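Local coordinates for protein 3,4-dihydroxybenzoate decarboxylase (Enterobacter cloacae, PDB 5NY5) that probably catalyses the reversible decarboxylation of 3,4-dihydroxybenzoate to catechol, using prenylated FMN and a manganese ion, at residues A156-H170 against M182-K196. Sequence-based numbering, arbitrary orientation.
Sequences ASDPEDTSLTDVTIH and MFLAAGRHIEVFRKK
D166 turns its CG anti to the backbone N (chi1 -174°), which carries the carboxylate across from its strand to the start of helix 189-199. D166 OD2 accepts from the backbone N of I190 at 3.2 Å, a bent bond with the donor 40° out of the carboxylate plane, while CB of D166 packs against CB of H189. On H170, CG lies beside the backbone N (chi1 -52°), and the imidazole reaches the backbone of F183, where H170 ND1 donates to F183 O at 3.1 Å, nearly straight and in the ring plane. The selenomethionine M182, bent at chi3, lays its CE over the middle of one H170 ring face, 3.4 Å from the ring centroid. NE2 of H170 is hydrogen-bonded to OG1 of T168 at 2.6 Å, tying both ring nitrogens and setting the ring's rotation. This is the Rift-related, FMN-binding domain of the UbiD family, where the helix packs on an antiparallel hairpin. D166 and H189 bind manganese together with E233, whose side chain lies close to D166; H170, F183, R188 and H189 contact prenylated FMN. Both ligands are absent from this apo chain. R188, at the N-cap position, passes the edge of its guanidinium by CG2 of T168, while D166 OD1 stands above one face. Toward the turn of the hairpin, the F193 ring takes N of D158 over its centre, and CB of D158 makes a CH-pi contact. D158 divides its oxygens: OD1 accepts N of E160 in an Asx turn, and OD2, on its syn side, bridges to NZ of extended K196 at 3.0 Å.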
loop_
_atom_site.group_PDB
_atom_site.type_symbol
_atom_site.label_atom_id
_atom_site.label_comp_id
_atom_site.label_asym_id
_atom_site.label_seq_id
_atom_site.Cartn_x
_atom_site.Cartn_y
_atom_site.Cartn_z
ATOM N N ALA A 156 -34.518 -3.888 -37.766
ATOM C CA ALA A 156 -35.097 -2.552 -37.806
ATOM C C ALA A 156 -34.322 -1.703 -38.801
ATOM O O ALA A 156 -33.170 -1.995 -39.131
ATOM C CB ALA A 156 -35.096 -1.899 -36.421
ATOM N N SER A 157 -34.973 -0.642 -39.275
ATOM C CA SER A 157 -34.375 0.264 -40.242
ATOM C C SER A 157 -34.680 1.703 -39.856
ATOM O O SER A 157 -35.689 1.989 -39.206
ATOM C CB SER A 157 -34.878 -0.010 -41.665
ATOM O OG SER A 157 -34.385 -1.246 -42.146
ATOM N N ASP A 158 -33.791 2.602 -40.267
ATOM C CA ASP A 158 -33.970 4.025 -40.017
ATOM C C ASP A 158 -35.297 4.490 -40.610
ATOM O O ASP A 158 -35.548 4.269 -41.803
ATOM C CB ASP A 158 -32.807 4.809 -40.627
ATOM C CG ASP A 158 -32.763 6.264 -40.181
ATOM O OD1 ASP A 158 -33.827 6.904 -40.053
ATOM O OD2 ASP A 158 -31.644 6.777 -39.971
ATOM N N PRO A 159 -36.168 5.128 -39.823
ATOM C CA PRO A 159 -37.432 5.632 -40.380
ATOM C C PRO A 159 -37.251 6.755 -41.388
ATOM O O PRO A 159 -38.222 7.114 -42.066
ATOM C CB PRO A 159 -38.194 6.115 -39.140
ATOM C CG PRO A 159 -37.124 6.430 -38.149
ATOM C CD PRO A 159 -36.044 5.417 -38.384
ATOM N N GLU A 160 -36.048 7.317 -41.507
ATOM C CA GLU A 160 -35.744 8.327 -42.512
ATOM C C GLU A 160 -34.958 7.755 -43.685
ATOM O O GLU A 160 -35.352 7.933 -44.842
ATOM C CB GLU A 160 -34.962 9.484 -41.879
ATOM C CG GLU A 160 -35.724 10.242 -40.805
ATOM C CD GLU A 160 -34.962 11.453 -40.300
ATOM O OE1 GLU A 160 -33.777 11.606 -40.663
ATOM O OE2 GLU A 160 -35.550 12.253 -39.542
ATOM N N ASP A 161 -33.853 7.065 -43.409
ATOM C CA ASP A 161 -32.992 6.476 -44.432
ATOM C C ASP A 161 -33.055 4.960 -44.272
ATOM O O ASP A 161 -32.209 4.362 -43.603
ATOM C CB ASP A 161 -31.560 6.999 -44.309
ATOM C CG ASP A 161 -30.708 6.667 -45.519
ATOM O OD1 ASP A 161 -31.081 5.758 -46.290
ATOM O OD2 ASP A 161 -29.656 7.315 -45.698
ATOM N N THR A 162 -34.051 4.339 -44.913
ATOM C CA THR A 162 -34.263 2.901 -44.784
ATOM C C THR A 162 -33.019 2.089 -45.135
ATOM O O THR A 162 -32.880 0.951 -44.670
ATOM C CB THR A 162 -35.442 2.477 -45.665
ATOM O OG1 THR A 162 -36.555 3.345 -45.415
ATOM C CG2 THR A 162 -35.863 1.045 -45.365
ATOM N N SER A 163 -32.097 2.654 -45.919
ATOM C CA SER A 163 -30.850 1.967 -46.240
ATOM C C SER A 163 -29.980 1.715 -45.015
ATOM O O SER A 163 -28.997 0.973 -45.116
ATOM C CB SER A 163 -30.060 2.773 -47.273
ATOM O OG SER A 163 -29.699 4.045 -46.762
ATOM N N LEU A 164 -30.308 2.314 -43.873
ATOM C CA LEU A 164 -29.573 2.116 -42.630
ATOM C C LEU A 164 -30.326 1.108 -41.772
ATOM O O LEU A 164 -31.450 1.378 -41.335
ATOM C CB LEU A 164 -29.404 3.440 -41.886
ATOM C CG LEU A 164 -28.661 4.533 -42.652
ATOM C CD1 LEU A 164 -28.801 5.872 -41.946
ATOM C CD2 LEU A 164 -27.196 4.158 -42.814
ATOM N N THR A 165 -29.706 -0.043 -41.530
ATOM C CA THR A 165 -30.349 -1.149 -40.839
ATOM C C THR A 165 -29.561 -1.538 -39.597
ATOM O O THR A 165 -28.366 -1.249 -39.473
ATOM C CB THR A 165 -30.487 -2.370 -41.756
ATOM O OG1 THR A 165 -29.186 -2.881 -42.071
ATOM C CG2 THR A 165 -31.199 -1.991 -43.044
ATOM N N ASP A 166 -30.247 -2.210 -38.676
ATOM C CA ASP A 166 -29.624 -2.712 -37.460
ATOM C C ASP A 166 -30.317 -3.999 -37.047
ATOM O O ASP A 166 -31.547 -4.036 -36.943
ATOM C CB ASP A 166 -29.702 -1.683 -36.328
ATOM C CG ASP A 166 -28.942 -2.120 -35.093
ATOM O OD1 ASP A 166 -27.832 -2.672 -35.243
ATOM O OD2 ASP A 166 -29.456 -1.914 -33.973
ATOM N N VAL A 167 -29.534 -5.050 -36.822
ATOM C CA VAL A 167 -30.045 -6.320 -36.323
ATOM C C VAL A 167 -29.345 -6.618 -35.003
ATOM O O VAL A 167 -28.124 -6.453 -34.887
ATOM C CB VAL A 167 -29.864 -7.456 -37.352
ATOM C CG1 VAL A 167 -29.684 -6.887 -38.759
ATOM C CG2 VAL A 167 -28.731 -8.401 -36.991
ATOM N N THR A 168 -30.126 -7.005 -33.998
ATOM C CA THR A 168 -29.622 -7.153 -32.641
ATOM C C THR A 168 -30.443 -8.205 -31.909
ATOM O O THR A 168 -31.469 -8.679 -32.403
ATOM C CB THR A 168 -29.668 -5.827 -31.873
ATOM O OG1 THR A 168 -30.857 -5.108 -32.228
ATOM C CG2 THR A 168 -28.449 -4.976 -32.181
ATOM N N ILE A 169 -29.982 -8.557 -30.711
ATOM C CA ILE A 169 -30.643 -9.536 -29.856
ATOM C C ILE A 169 -31.169 -8.819 -28.621
ATOM O O ILE A 169 -30.414 -8.128 -27.926
ATOM C CB ILE A 169 -29.694 -10.681 -29.466
ATOM C CG1 ILE A 169 -29.182 -11.395 -30.717
ATOM C CG2 ILE A 169 -30.398 -11.664 -28.542
ATOM C CD1 ILE A 169 -28.387 -12.651 -30.428
ATOM N N HIS A 170 -32.459 -8.986 -28.349
ATOM C CA HIS A 170 -33.116 -8.365 -27.210
ATOM C C HIS A 170 -33.917 -9.415 -26.458
ATOM O O HIS A 170 -34.125 -10.534 -26.935
ATOM C CB HIS A 170 -34.046 -7.225 -27.648
ATOM C CG HIS A 170 -33.392 -6.209 -28.531
ATOM N ND1 HIS A 170 -33.137 -4.920 -28.118
ATOM C CD2 HIS A 170 -32.947 -6.290 -29.806
ATOM C CE1 HIS A 170 -32.561 -4.251 -29.100
ATOM N NE2 HIS A 170 -32.435 -5.060 -30.137
HETATM N N MSE A 182 -39.911 -4.134 -24.308
HETATM C CA MSE A 182 -38.590 -4.447 -24.839
HETATM C C MSE A 182 -37.583 -3.344 -24.535
HETATM O O MSE A 182 -37.796 -2.186 -24.881
HETATM C CB MSE A 182 -38.672 -4.687 -26.348
HETATM C CG MSE A 182 -37.335 -4.643 -27.069
HETATM SE SE MSE A 182 -37.420 -5.400 -28.869
HETATM C CE MSE A 182 -36.056 -4.299 -29.719
ATOM N N PHE A 183 -36.485 -3.718 -23.884
ATOM C CA PHE A 183 -35.427 -2.774 -23.566
ATOM C C PHE A 183 -34.492 -2.593 -24.756
ATOM O O PHE A 183 -34.241 -3.523 -25.526
ATOM C CB PHE A 183 -34.633 -3.249 -22.348
ATOM C CG PHE A 183 -33.407 -2.428 -22.063
ATOM C CD1 PHE A 183 -33.509 -1.213 -21.412
ATOM C CD2 PHE A 183 -32.153 -2.875 -22.445
ATOM C CE1 PHE A 183 -32.383 -0.457 -21.148
ATOM C CE2 PHE A 183 -31.025 -2.122 -22.185
ATOM C CZ PHE A 183 -31.141 -0.912 -21.536
ATOM N N LEU A 184 -33.978 -1.377 -24.901
ATOM C CA LEU A 184 -33.029 -1.052 -25.955
ATOM C C LEU A 184 -31.838 -0.336 -25.340
ATOM O O LEU A 184 -32.010 0.577 -24.527
ATOM C CB LEU A 184 -33.672 -0.182 -27.044
ATOM C CG LEU A 184 -34.726 -0.825 -27.954
ATOM C CD1 LEU A 184 -36.106 -0.837 -27.307
ATOM C CD2 LEU A 184 -34.771 -0.129 -29.307
ATOM N N ALA A 185 -30.636 -0.755 -25.726
ATOM C CA ALA A 185 -29.417 -0.154 -25.204
ATOM C C ALA A 185 -29.176 1.197 -25.861
ATOM O O ALA A 185 -29.209 1.316 -27.090
ATOM C CB ALA A 185 -28.223 -1.076 -25.438
ATOM N N ALA A 186 -28.930 2.215 -25.039
ATOM C CA ALA A 186 -28.655 3.545 -25.559
ATOM C C ALA A 186 -27.398 3.532 -26.420
ATOM O O ALA A 186 -26.444 2.796 -26.154
ATOM C CB ALA A 186 -28.499 4.543 -24.413
ATOM N N GLY A 187 -27.409 4.348 -27.472
ATOM C CA GLY A 187 -26.274 4.469 -28.358
ATOM C C GLY A 187 -26.248 3.499 -29.520
ATOM O O GLY A 187 -25.383 3.633 -30.394
ATOM N N ARG A 188 -27.153 2.527 -29.561
ATOM C CA ARG A 188 -27.227 1.608 -30.685
ATOM C C ARG A 188 -28.186 2.149 -31.742
ATOM O O ARG A 188 -29.062 2.971 -31.460
ATOM C CB ARG A 188 -27.668 0.218 -30.224
ATOM C CG ARG A 188 -27.290 -0.910 -31.179
ATOM C CD ARG A 188 -26.206 -1.802 -30.588
ATOM N NE ARG A 188 -26.039 -3.034 -31.355
ATOM C CZ ARG A 188 -24.970 -3.328 -32.087
ATOM N NH1 ARG A 188 -23.951 -2.483 -32.150
ATOM N NH2 ARG A 188 -24.917 -4.476 -32.751
ATOM N N HIS A 189 -28.007 1.670 -32.977
ATOM C CA HIS A 189 -28.719 2.248 -34.113
ATOM C C HIS A 189 -30.229 2.126 -33.957
ATOM O O HIS A 189 -30.967 3.072 -34.257
ATOM C CB HIS A 189 -28.262 1.583 -35.412
ATOM C CG HIS A 189 -26.840 1.878 -35.776
ATOM N ND1 HIS A 189 -25.998 2.608 -34.966
ATOM C CD2 HIS A 189 -26.113 1.543 -36.869
ATOM C CE1 HIS A 189 -24.813 2.708 -35.541
ATOM N NE2 HIS A 189 -24.857 2.072 -36.696
ATOM N N ILE A 190 -30.711 0.974 -33.486
ATOM C CA ILE A 190 -32.153 0.778 -33.371
ATOM C C ILE A 190 -32.746 1.728 -32.337
ATOM O O ILE A 190 -33.907 2.140 -32.455
ATOM C CB ILE A 190 -32.472 -0.695 -33.050
ATOM C CG1 ILE A 190 -33.985 -0.927 -33.020
ATOM C CG2 ILE A 190 -31.831 -1.117 -31.736
ATOM C CD1 ILE A 190 -34.381 -2.344 -32.695
ATOM N N GLU A 191 -31.968 2.107 -31.322
ATOM C CA GLU A 191 -32.445 3.105 -30.371
ATOM C C GLU A 191 -32.502 4.486 -31.011
ATOM O O GLU A 191 -33.472 5.228 -30.814
ATOM C CB GLU A 191 -31.553 3.120 -29.131
ATOM C CG GLU A 191 -31.849 4.248 -28.153
ATOM C CD GLU A 191 -33.188 4.099 -27.450
ATOM O OE1 GLU A 191 -33.845 3.050 -27.609
ATOM O OE2 GLU A 191 -33.587 5.038 -26.731
ATOM N N VAL A 192 -31.473 4.846 -31.778
ATOM C CA VAL A 192 -31.497 6.112 -32.506
ATOM C C VAL A 192 -32.642 6.120 -33.509
ATOM O O VAL A 192 -33.315 7.141 -33.697
ATOM C CB VAL A 192 -30.137 6.362 -33.185
ATOM C CG1 VAL A 192 -30.229 7.520 -34.162
ATOM C CG2 VAL A 192 -29.068 6.634 -32.138
ATOM N N PHE A 193 -32.890 4.979 -34.159
ATOM C CA PHE A 193 -34.026 4.879 -35.070
ATOM C C PHE A 193 -35.335 5.159 -34.344
ATOM O O PHE A 193 -36.233 5.808 -34.892
ATOM C CB PHE A 193 -34.075 3.493 -35.718
ATOM C CG PHE A 193 -32.893 3.176 -36.593
ATOM C CD1 PHE A 193 -32.032 4.170 -37.024
ATOM C CD2 PHE A 193 -32.649 1.872 -36.992
ATOM C CE1 PHE A 193 -30.950 3.868 -37.826
ATOM C CE2 PHE A 193 -31.571 1.564 -37.796
ATOM C CZ PHE A 193 -30.720 2.564 -38.214
ATOM N N ARG A 194 -35.457 4.681 -33.105
ATOM C CA ARG A 194 -36.702 4.850 -32.367
ATOM C C ARG A 194 -36.911 6.294 -31.932
ATOM O O ARG A 194 -38.052 6.761 -31.875
ATOM C CB ARG A 194 -36.719 3.925 -31.150
ATOM C CG ARG A 194 -38.108 3.631 -30.614
ATOM C CD ARG A 194 -38.088 3.390 -29.113
ATOM N NE ARG A 194 -38.237 4.632 -28.360
ATOM C CZ ARG A 194 -37.222 5.376 -27.936
ATOM N NH1 ARG A 194 -35.976 5.004 -28.186
ATOM N NH2 ARG A 194 -37.451 6.493 -27.261
ATOM N N LYS A 195 -35.829 7.010 -31.619
ATOM C CA LYS A 195 -35.959 8.405 -31.207
ATOM C C LYS A 195 -36.485 9.268 -32.346
ATOM O O LYS A 195 -37.381 10.095 -32.147
ATOM C CB LYS A 195 -34.613 8.930 -30.708
ATOM C CG LYS A 195 -34.462 8.923 -29.195
ATOM C CD LYS A 195 -35.289 10.026 -28.548
ATOM C CE LYS A 195 -35.020 10.119 -27.052
ATOM N NZ LYS A 195 -35.648 11.327 -26.445
ATOM N N LYS A 196 -35.932 9.090 -33.548
ATOM C CA LYS A 196 -36.416 9.830 -34.709
ATOM C C LYS A 196 -37.898 9.568 -34.941
ATOM O O LYS A 196 -38.675 10.495 -35.194
ATOM C CB LYS A 196 -35.608 9.452 -35.950
ATOM C CG LYS A 196 -34.124 9.752 -35.854
ATOM C CD LYS A 196 -33.412 9.356 -37.137
ATOM C CE LYS A 196 -31.923 9.636 -37.056
ATOM N NZ LYS A 196 -31.217 9.206 -38.294
#